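Putative dehydrogenase (Pseudomonas fluorescens, PDB 6UUG) oxidises methanesulfinate as MsuC, the monooxygenase of a two-component flavin-dependent system in bacterial sulfur assimilation. Local coordinates at residues G107-M112 and W137-A142; M176-A181 and I192-S197. One frame throughout, in Å; residues are numbered along the deposited sequence.

Overall arrangement
Contacts 1 and 2 share one three-stranded sheet, their centres about 10 Å apart. Contact 1 brings helix 100-119 against strand 139-142; contact 2 is the hairpin of strands 176-183 and 189-196, whose first strand runs parallel to 139-142. They meet directly: G140 N lies 2.8 Å from M176 O and A142 N 2.8 Å from I178 O, both probable hydrogen bonds. Side chains close the same junction, with M112 SD 3.5 Å from I178 CG1. In the acyl-CoA dehydrogenase fold the flavin generally lies between the beta domain and the C-terminal helices; contact 1 joins an N-terminal helix to that beta domain, and contact 2 lies within it.

Contact 1: G107-M112 and W137-A142; sequences GFHHLM and WFWGNA
H109, M112 and F108 of helix 100-119 meet W139, N141 and the backbone of strand 139-142 in a buried helix-on-strand contact where the N-terminal helices join the beta domain. The helix runs almost perpendicular to the strand (83°), with 6.9 Å between the axes at closest approach. Its one hydrogen bond across the contact is nearly straight: W139 N donates to H109 ND1 at 3.0 Å, lying in the imidazole plane. With CG anti to the backbone N (chi1 162°), H109 extends alongside the strand's start, and the other ring nitrogen, NE2, bonds to the carbonyl O of L70; ND1 accepting and NE2 donating, the two bonds fix the ring's rotation. H109 CE1 comes 3.1 Å from W137 O, a buried carbonyl without a hydrogen-bonding partner in the model. The rings of F138 and W139 complete an aromatic cluster, each inclined to the imidazole rather than stacked on it. F138 also makes a cation-pi contact with R61, and W139 NE1 bonds to T132 OG1 on helix 122-135. One turn on, M112 bends at chi2 and chi3 and lies over the strand: its CB is 3.8 Å from W139 CB, its CG rests 3.5 Å from G140 O, and CE touches N141 OD1, which accepts from L143 N. F108 meets N141 CB at its ring edge, CD2 being 3.8 Å away, while the amide plane stands 86° to the ring. Such packing of a helix of the N-terminal bundle across the first strand of the beta domain fits the acyl-CoA dehydrogenase fold.

Contact 2: M176-A181 and I192-S197; sequences MLIASA and IAAIPS
L177 and A179 face I195 and A193 edge to edge through flat peptide groups, with I178, S180, I192 and A194 on one face of the two-stranded ribbon and L177, A179, A193 and I195 on the other. Two pairs of reciprocal bonds join the edges: L177 and I195 exchange one pair and A179 and A193 the other, A179 N to A193 O and A193 N to A179 O both being 2.9 Å. Between these rungs the backbone closes in at A194 CA, 3.3 Å from L177 O in a CA-H...O contact. This is the antiparallel beta hairpin 176-183/189-196, whose I178 and A194 lie against V116 of helix 100-119, while A179, A193 and I195 pack on strand 221-228. On the helix side, the side chains of I178 and I192, diagonal neighbours and not a bridge pair, meet through their methyls, I178 CG2 to I192 CG2 3.5 Å, and I192 CD1 touches S180 CB. M176 curls back at chi2 and chi3 (-71° and -64°), laying SD 3.8 Å from P196 CA and CE over the I195 backbone. At the open end of the hairpin, S197 OG bonds to S174 OG just before the first strand, and L177 sets its CG 3.3 Å from S197 OG and CD1 beside S197 CA. Cutting L177 back to an alanine would probably open a gap beside S197, whose CB and OG would lose the leucine's CG and methyls as packing partners.

Contact 1: G107-M112 and W137-A142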
loop_
_atom_site.group_PDB
_atom_site.type_symbol
_atom_site.label_atom_id
_atom_site.label_comp_id
_atom_site.label_asym_id
_atom_site.label_seq_id
_atom_site.Cartn_x
_atom_site.Cartn_y
_atom_site.Cartn_z
ATOM N N GLY A 107 -24.011 -15.973 14.991
ATOM C CA GLY A 107 -24.156 -16.113 13.551
ATOM C C GLY A 107 -24.144 -17.560 13.094
ATOM O O GLY A 107 -24.930 -17.950 12.223
ATOM N N PHE A 108 -23.281 -18.387 13.692
ATOM C CA PHE A 108 -23.250 -19.792 13.301
ATOM C C PHE A 108 -24.510 -20.532 13.741
ATOM O O PHE A 108 -24.961 -21.435 13.040
ATOM C CB PHE A 108 -21.996 -20.466 13.853
ATOM C CG PHE A 108 -20.909 -20.616 12.833
ATOM C CD1 PHE A 108 -20.650 -19.602 11.932
ATOM C CD2 PHE A 108 -20.147 -21.772 12.773
ATOM C CE1 PHE A 108 -19.647 -19.736 10.978
ATOM C CE2 PHE A 108 -19.143 -21.912 11.826
ATOM C CZ PHE A 108 -18.894 -20.890 10.931
ATOM N N HIS A 109 -25.092 -20.159 14.886
ATOM C CA HIS A 109 -26.397 -20.701 15.258
ATOM C C HIS A 109 -27.414 -20.503 14.129
ATOM O O HIS A 109 -28.079 -21.451 13.694
ATOM C CB HIS A 109 -26.860 -20.047 16.570
ATOM C CG HIS A 109 -28.325 -20.175 16.831
ATOM N ND1 HIS A 109 -28.874 -21.265 17.471
ATOM C CD2 HIS A 109 -29.359 -19.354 16.525
ATOM C CE1 HIS A 109 -30.185 -21.108 17.552
ATOM N NE2 HIS A 109 -30.506 -19.961 16.980
ATOM N N HIS A 110 -27.516 -19.283 13.594
ATOM C CA HIS A 110 -28.516 -19.080 12.542
ATOM C C HIS A 110 -28.103 -19.750 11.235
ATOM O O HIS A 110 -28.968 -20.136 10.434
ATOM C CB HIS A 110 -28.787 -17.581 12.364
ATOM C CG HIS A 110 -29.504 -16.985 13.537
ATOM N ND1 HIS A 110 -30.831 -17.251 13.796
ATOM C CD2 HIS A 110 -29.070 -16.207 14.558
ATOM C CE1 HIS A 110 -31.194 -16.637 14.908
ATOM N NE2 HIS A 110 -30.142 -16.002 15.395
ATOM N N LEU A 111 -26.796 -19.899 11.002
ATOM C CA LEU A 111 -26.334 -20.691 9.863
ATOM C C LEU A 111 -26.743 -22.158 9.995
ATOM O O LEU A 111 -27.091 -22.800 8.997
ATOM C CB LEU A 111 -24.811 -20.573 9.714
ATOM C CG LEU A 111 -24.174 -21.427 8.614
ATOM C CD1 LEU A 111 -24.604 -20.971 7.239
ATOM C CD2 LEU A 111 -22.640 -21.367 8.723
ATOM N N MET A 112 -26.695 -22.712 11.212
ATOM C CA MET A 112 -27.132 -24.100 11.395
ATOM C C MET A 112 -28.619 -24.249 11.091
ATOM O O MET A 112 -29.037 -25.223 10.452
ATOM C CB MET A 112 -26.843 -24.579 12.818
ATOM C CG MET A 112 -25.368 -24.564 13.230
ATOM S SD MET A 112 -24.245 -25.328 12.041
ATOM C CE MET A 112 -23.252 -23.916 11.535
ATOM N N TRP A 137 -33.450 -23.298 21.881
ATOM C CA TRP A 137 -32.315 -24.175 21.616
ATOM C C TRP A 137 -31.184 -23.398 20.945
ATOM O O TRP A 137 -31.417 -22.653 19.991
ATOM C CB TRP A 137 -32.727 -25.317 20.696
ATOM C CG TRP A 137 -33.583 -26.387 21.298
ATOM C CD1 TRP A 137 -33.961 -26.523 22.607
ATOM C CD2 TRP A 137 -34.166 -27.481 20.593
ATOM N NE1 TRP A 137 -34.749 -27.649 22.753
ATOM C CE2 TRP A 137 -34.888 -28.251 21.529
ATOM C CE3 TRP A 137 -34.148 -27.888 19.253
ATOM C CZ2 TRP A 137 -35.584 -29.400 21.164
ATOM C CZ3 TRP A 137 -34.842 -29.034 18.894
ATOM C CH2 TRP A 137 -35.547 -29.775 19.848
ATOM N N PHE A 138 -29.959 -23.607 21.427
ATOM C CA PHE A 138 -28.748 -23.034 20.842
ATOM C C PHE A 138 -28.120 -24.107 19.953
ATOM O O PHE A 138 -27.810 -25.204 20.429
ATOM C CB PHE A 138 -27.783 -22.594 21.953
ATOM C CG PHE A 138 -27.016 -21.304 21.670
ATOM C CD1 PHE A 138 -26.335 -21.120 20.476
ATOM C CD2 PHE A 138 -26.971 -20.296 22.617
ATOM C CE1 PHE A 138 -25.619 -19.940 20.231
ATOM C CE2 PHE A 138 -26.271 -19.109 22.391
ATOM C CZ PHE A 138 -25.588 -18.931 21.192
ATOM N N TRP A 139 -27.961 -23.809 18.663
ATOM C CA TRP A 139 -27.418 -24.761 17.694
ATOM C C TRP A 139 -25.925 -24.518 17.492
ATOM O O TRP A 139 -25.504 -23.374 17.304
ATOM C CB TRP A 139 -28.131 -24.634 16.344
ATOM C CG TRP A 139 -29.527 -25.202 16.318
ATOM C CD1 TRP A 139 -30.599 -24.763 17.039
ATOM C CD2 TRP A 139 -29.997 -26.294 15.516
ATOM N NE1 TRP A 139 -31.711 -25.518 16.736
ATOM C CE2 TRP A 139 -31.365 -26.468 15.810
ATOM C CE3 TRP A 139 -29.389 -27.154 14.588
ATOM C CZ2 TRP A 139 -32.140 -27.454 15.204
ATOM C CZ3 TRP A 139 -30.161 -28.136 13.982
ATOM C CH2 TRP A 139 -31.522 -28.282 14.297
ATOM N N GLY A 140 -25.138 -25.600 17.502
ATOM C CA GLY A 140 -23.701 -25.519 17.353
ATOM C C GLY A 140 -23.219 -26.232 16.096
ATOM O O GLY A 140 -23.982 -26.911 15.400
ATOM N N ASN A 141 -21.931 -26.060 15.809
ATOM C CA ASN A 141 -21.334 -26.524 14.563
ATOM C C ASN A 141 -20.409 -27.703 14.819
ATOM O O ASN A 141 -19.563 -27.652 15.716
ATOM C CB ASN A 141 -20.534 -25.415 13.882
ATOM C CG ASN A 141 -19.756 -25.921 12.686
ATOM O OD1 ASN A 141 -20.337 -26.394 11.716
ATOM N ND2 ASN A 141 -18.427 -25.834 12.752
ATOM N N ALA A 142 -20.567 -28.751 14.014
ATOM C CA ALA A 142 -19.640 -29.876 13.956
ATOM C C ALA A 142 -19.470 -30.324 12.515
ATOM O O ALA A 142 -19.280 -31.514 12.242
ATOM C CB ALA A 142 -20.115 -31.043 14.826
#

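Contact 2: M176-A181 and I192-S197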
loop_
_atom_site.group_PDB
_atom_site.type_symbol
_atom_site.label_atom_id
_atom_site.label_comp_id
_atom_site.label_asym_id
_atom_site.label_seq_id
_atom_site.Cartn_x
_atom_site.Cartn_y
_atom_site.Cartn_z
ATOM N N MET A 176 -28.371 -28.517 19.976
ATOM C CA MET A 176 -28.355 -29.270 18.736
ATOM C C MET A 176 -27.044 -28.999 18.017
ATOM O O MET A 176 -26.446 -27.928 18.175
ATOM C CB MET A 176 -29.538 -28.898 17.828
ATOM C CG MET A 176 -30.915 -29.285 18.368
ATOM S SD MET A 176 -31.193 -31.074 18.347
ATOM C CE MET A 176 -31.148 -31.434 16.591
ATOM N N LEU A 177 -26.601 -29.991 17.239
ATOM C CA LEU A 177 -25.389 -29.906 16.433
ATOM C C LEU A 177 -25.695 -30.292 14.998
ATOM O O LEU A 177 -26.515 -31.175 14.732
ATOM C CB LEU A 177 -24.276 -30.844 16.929
ATOM C CG LEU A 177 -23.684 -30.714 18.314
ATOM C CD1 LEU A 177 -22.705 -31.855 18.510
ATOM C CD2 LEU A 177 -22.983 -29.375 18.440
ATOM N N ILE A 178 -25.020 -29.627 14.073
ATOM C CA ILE A 178 -24.934 -30.076 12.693
ATOM C C ILE A 178 -23.598 -30.800 12.562
ATOM O O ILE A 178 -22.539 -30.181 12.686
ATOM C CB ILE A 178 -25.026 -28.907 11.706
ATOM C CG1 ILE A 178 -26.337 -28.128 11.895
ATOM C CG2 ILE A 178 -24.868 -29.413 10.286
ATOM C CD1 ILE A 178 -27.521 -28.754 11.212
ATOM N N ALA A 179 -23.633 -32.106 12.310
ATOM C CA ALA A 179 -22.425 -32.921 12.240
ATOM C C ALA A 179 -22.301 -33.543 10.859
ATOM O O ALA A 179 -23.303 -33.931 10.252
ATOM C CB ALA A 179 -22.437 -34.031 13.308
ATOM N N SER A 180 -21.071 -33.654 10.364
ATOM C CA SER A 180 -20.826 -34.300 9.084
ATOM C C SER A 180 -19.988 -35.560 9.270
ATOM O O SER A 180 -19.243 -35.708 10.243
ATOM C CB SER A 180 -20.119 -33.362 8.104
ATOM O OG SER A 180 -18.922 -32.857 8.660
ATOM N N ALA A 181 -20.116 -36.462 8.299
ATOM C CA ALA A 181 -19.335 -37.687 8.246
ATOM C C ALA A 181 -19.197 -38.087 6.786
ATOM O O ALA A 181 -19.989 -37.673 5.940
ATOM C CB ALA A 181 -19.986 -38.816 9.056
ATOM N N ILE A 192 -24.578 -35.120 6.052
ATOM C CA ILE A 192 -24.838 -34.128 7.092
ATOM C C ILE A 192 -26.052 -34.566 7.904
ATOM O O ILE A 192 -27.050 -35.021 7.339
ATOM C CB ILE A 192 -25.087 -32.731 6.489
ATOM C CG1 ILE A 192 -24.117 -32.433 5.333
ATOM C CG2 ILE A 192 -25.001 -31.675 7.580
ATOM C CD1 ILE A 192 -22.692 -32.344 5.743
ATOM N N ALA A 193 -25.974 -34.410 9.224
ATOM C CA ALA A 193 -27.086 -34.750 10.105
ATOM C C ALA A 193 -27.247 -33.677 11.174
ATOM O O ALA A 193 -26.285 -33.009 11.547
ATOM C CB ALA A 193 -26.872 -36.120 10.772
ATOM N N ALA A 194 -28.476 -33.519 11.667
ATOM C CA ALA A 194 -28.771 -32.669 12.815
ATOM C C ALA A 194 -29.112 -33.564 14.002
ATOM O O ALA A 194 -30.081 -34.323 13.941
ATOM C CB ALA A 194 -29.930 -31.719 12.520
ATOM N N ILE A 195 -28.328 -33.481 15.070
ATOM C CA ILE A 195 -28.502 -34.409 16.189
ATOM C C ILE A 195 -28.319 -33.669 17.504
ATOM O O ILE A 195 -27.650 -32.626 17.565
ATOM C CB ILE A 195 -27.521 -35.600 16.107
ATOM C CG1 ILE A 195 -26.071 -35.127 16.109
ATOM C CG2 ILE A 195 -27.804 -36.459 14.875
ATOM C CD1 ILE A 195 -25.076 -36.272 15.995
ATOM N N PRO A 196 -28.937 -34.169 18.579
ATOM C CA PRO A 196 -28.793 -33.513 19.885
ATOM C C PRO A 196 -27.344 -33.518 20.340
ATOM O O PRO A 196 -26.623 -34.504 20.168
ATOM C CB PRO A 196 -29.673 -34.362 20.813
ATOM C CG PRO A 196 -30.618 -35.058 19.914
ATOM C CD PRO A 196 -29.871 -35.307 18.637
ATOM N N SER A 197 -26.917 -32.395 20.931
ATOM C CA SER A 197 -25.511 -32.255 21.297
ATOM C C SER A 197 -25.124 -33.155 22.459
ATOM O O SER A 197 -23.940 -33.459 22.616
ATOM C CB SER A 197 -25.194 -30.800 21.641
ATOM O OG SER A 197 -25.803 -29.933 20.698
#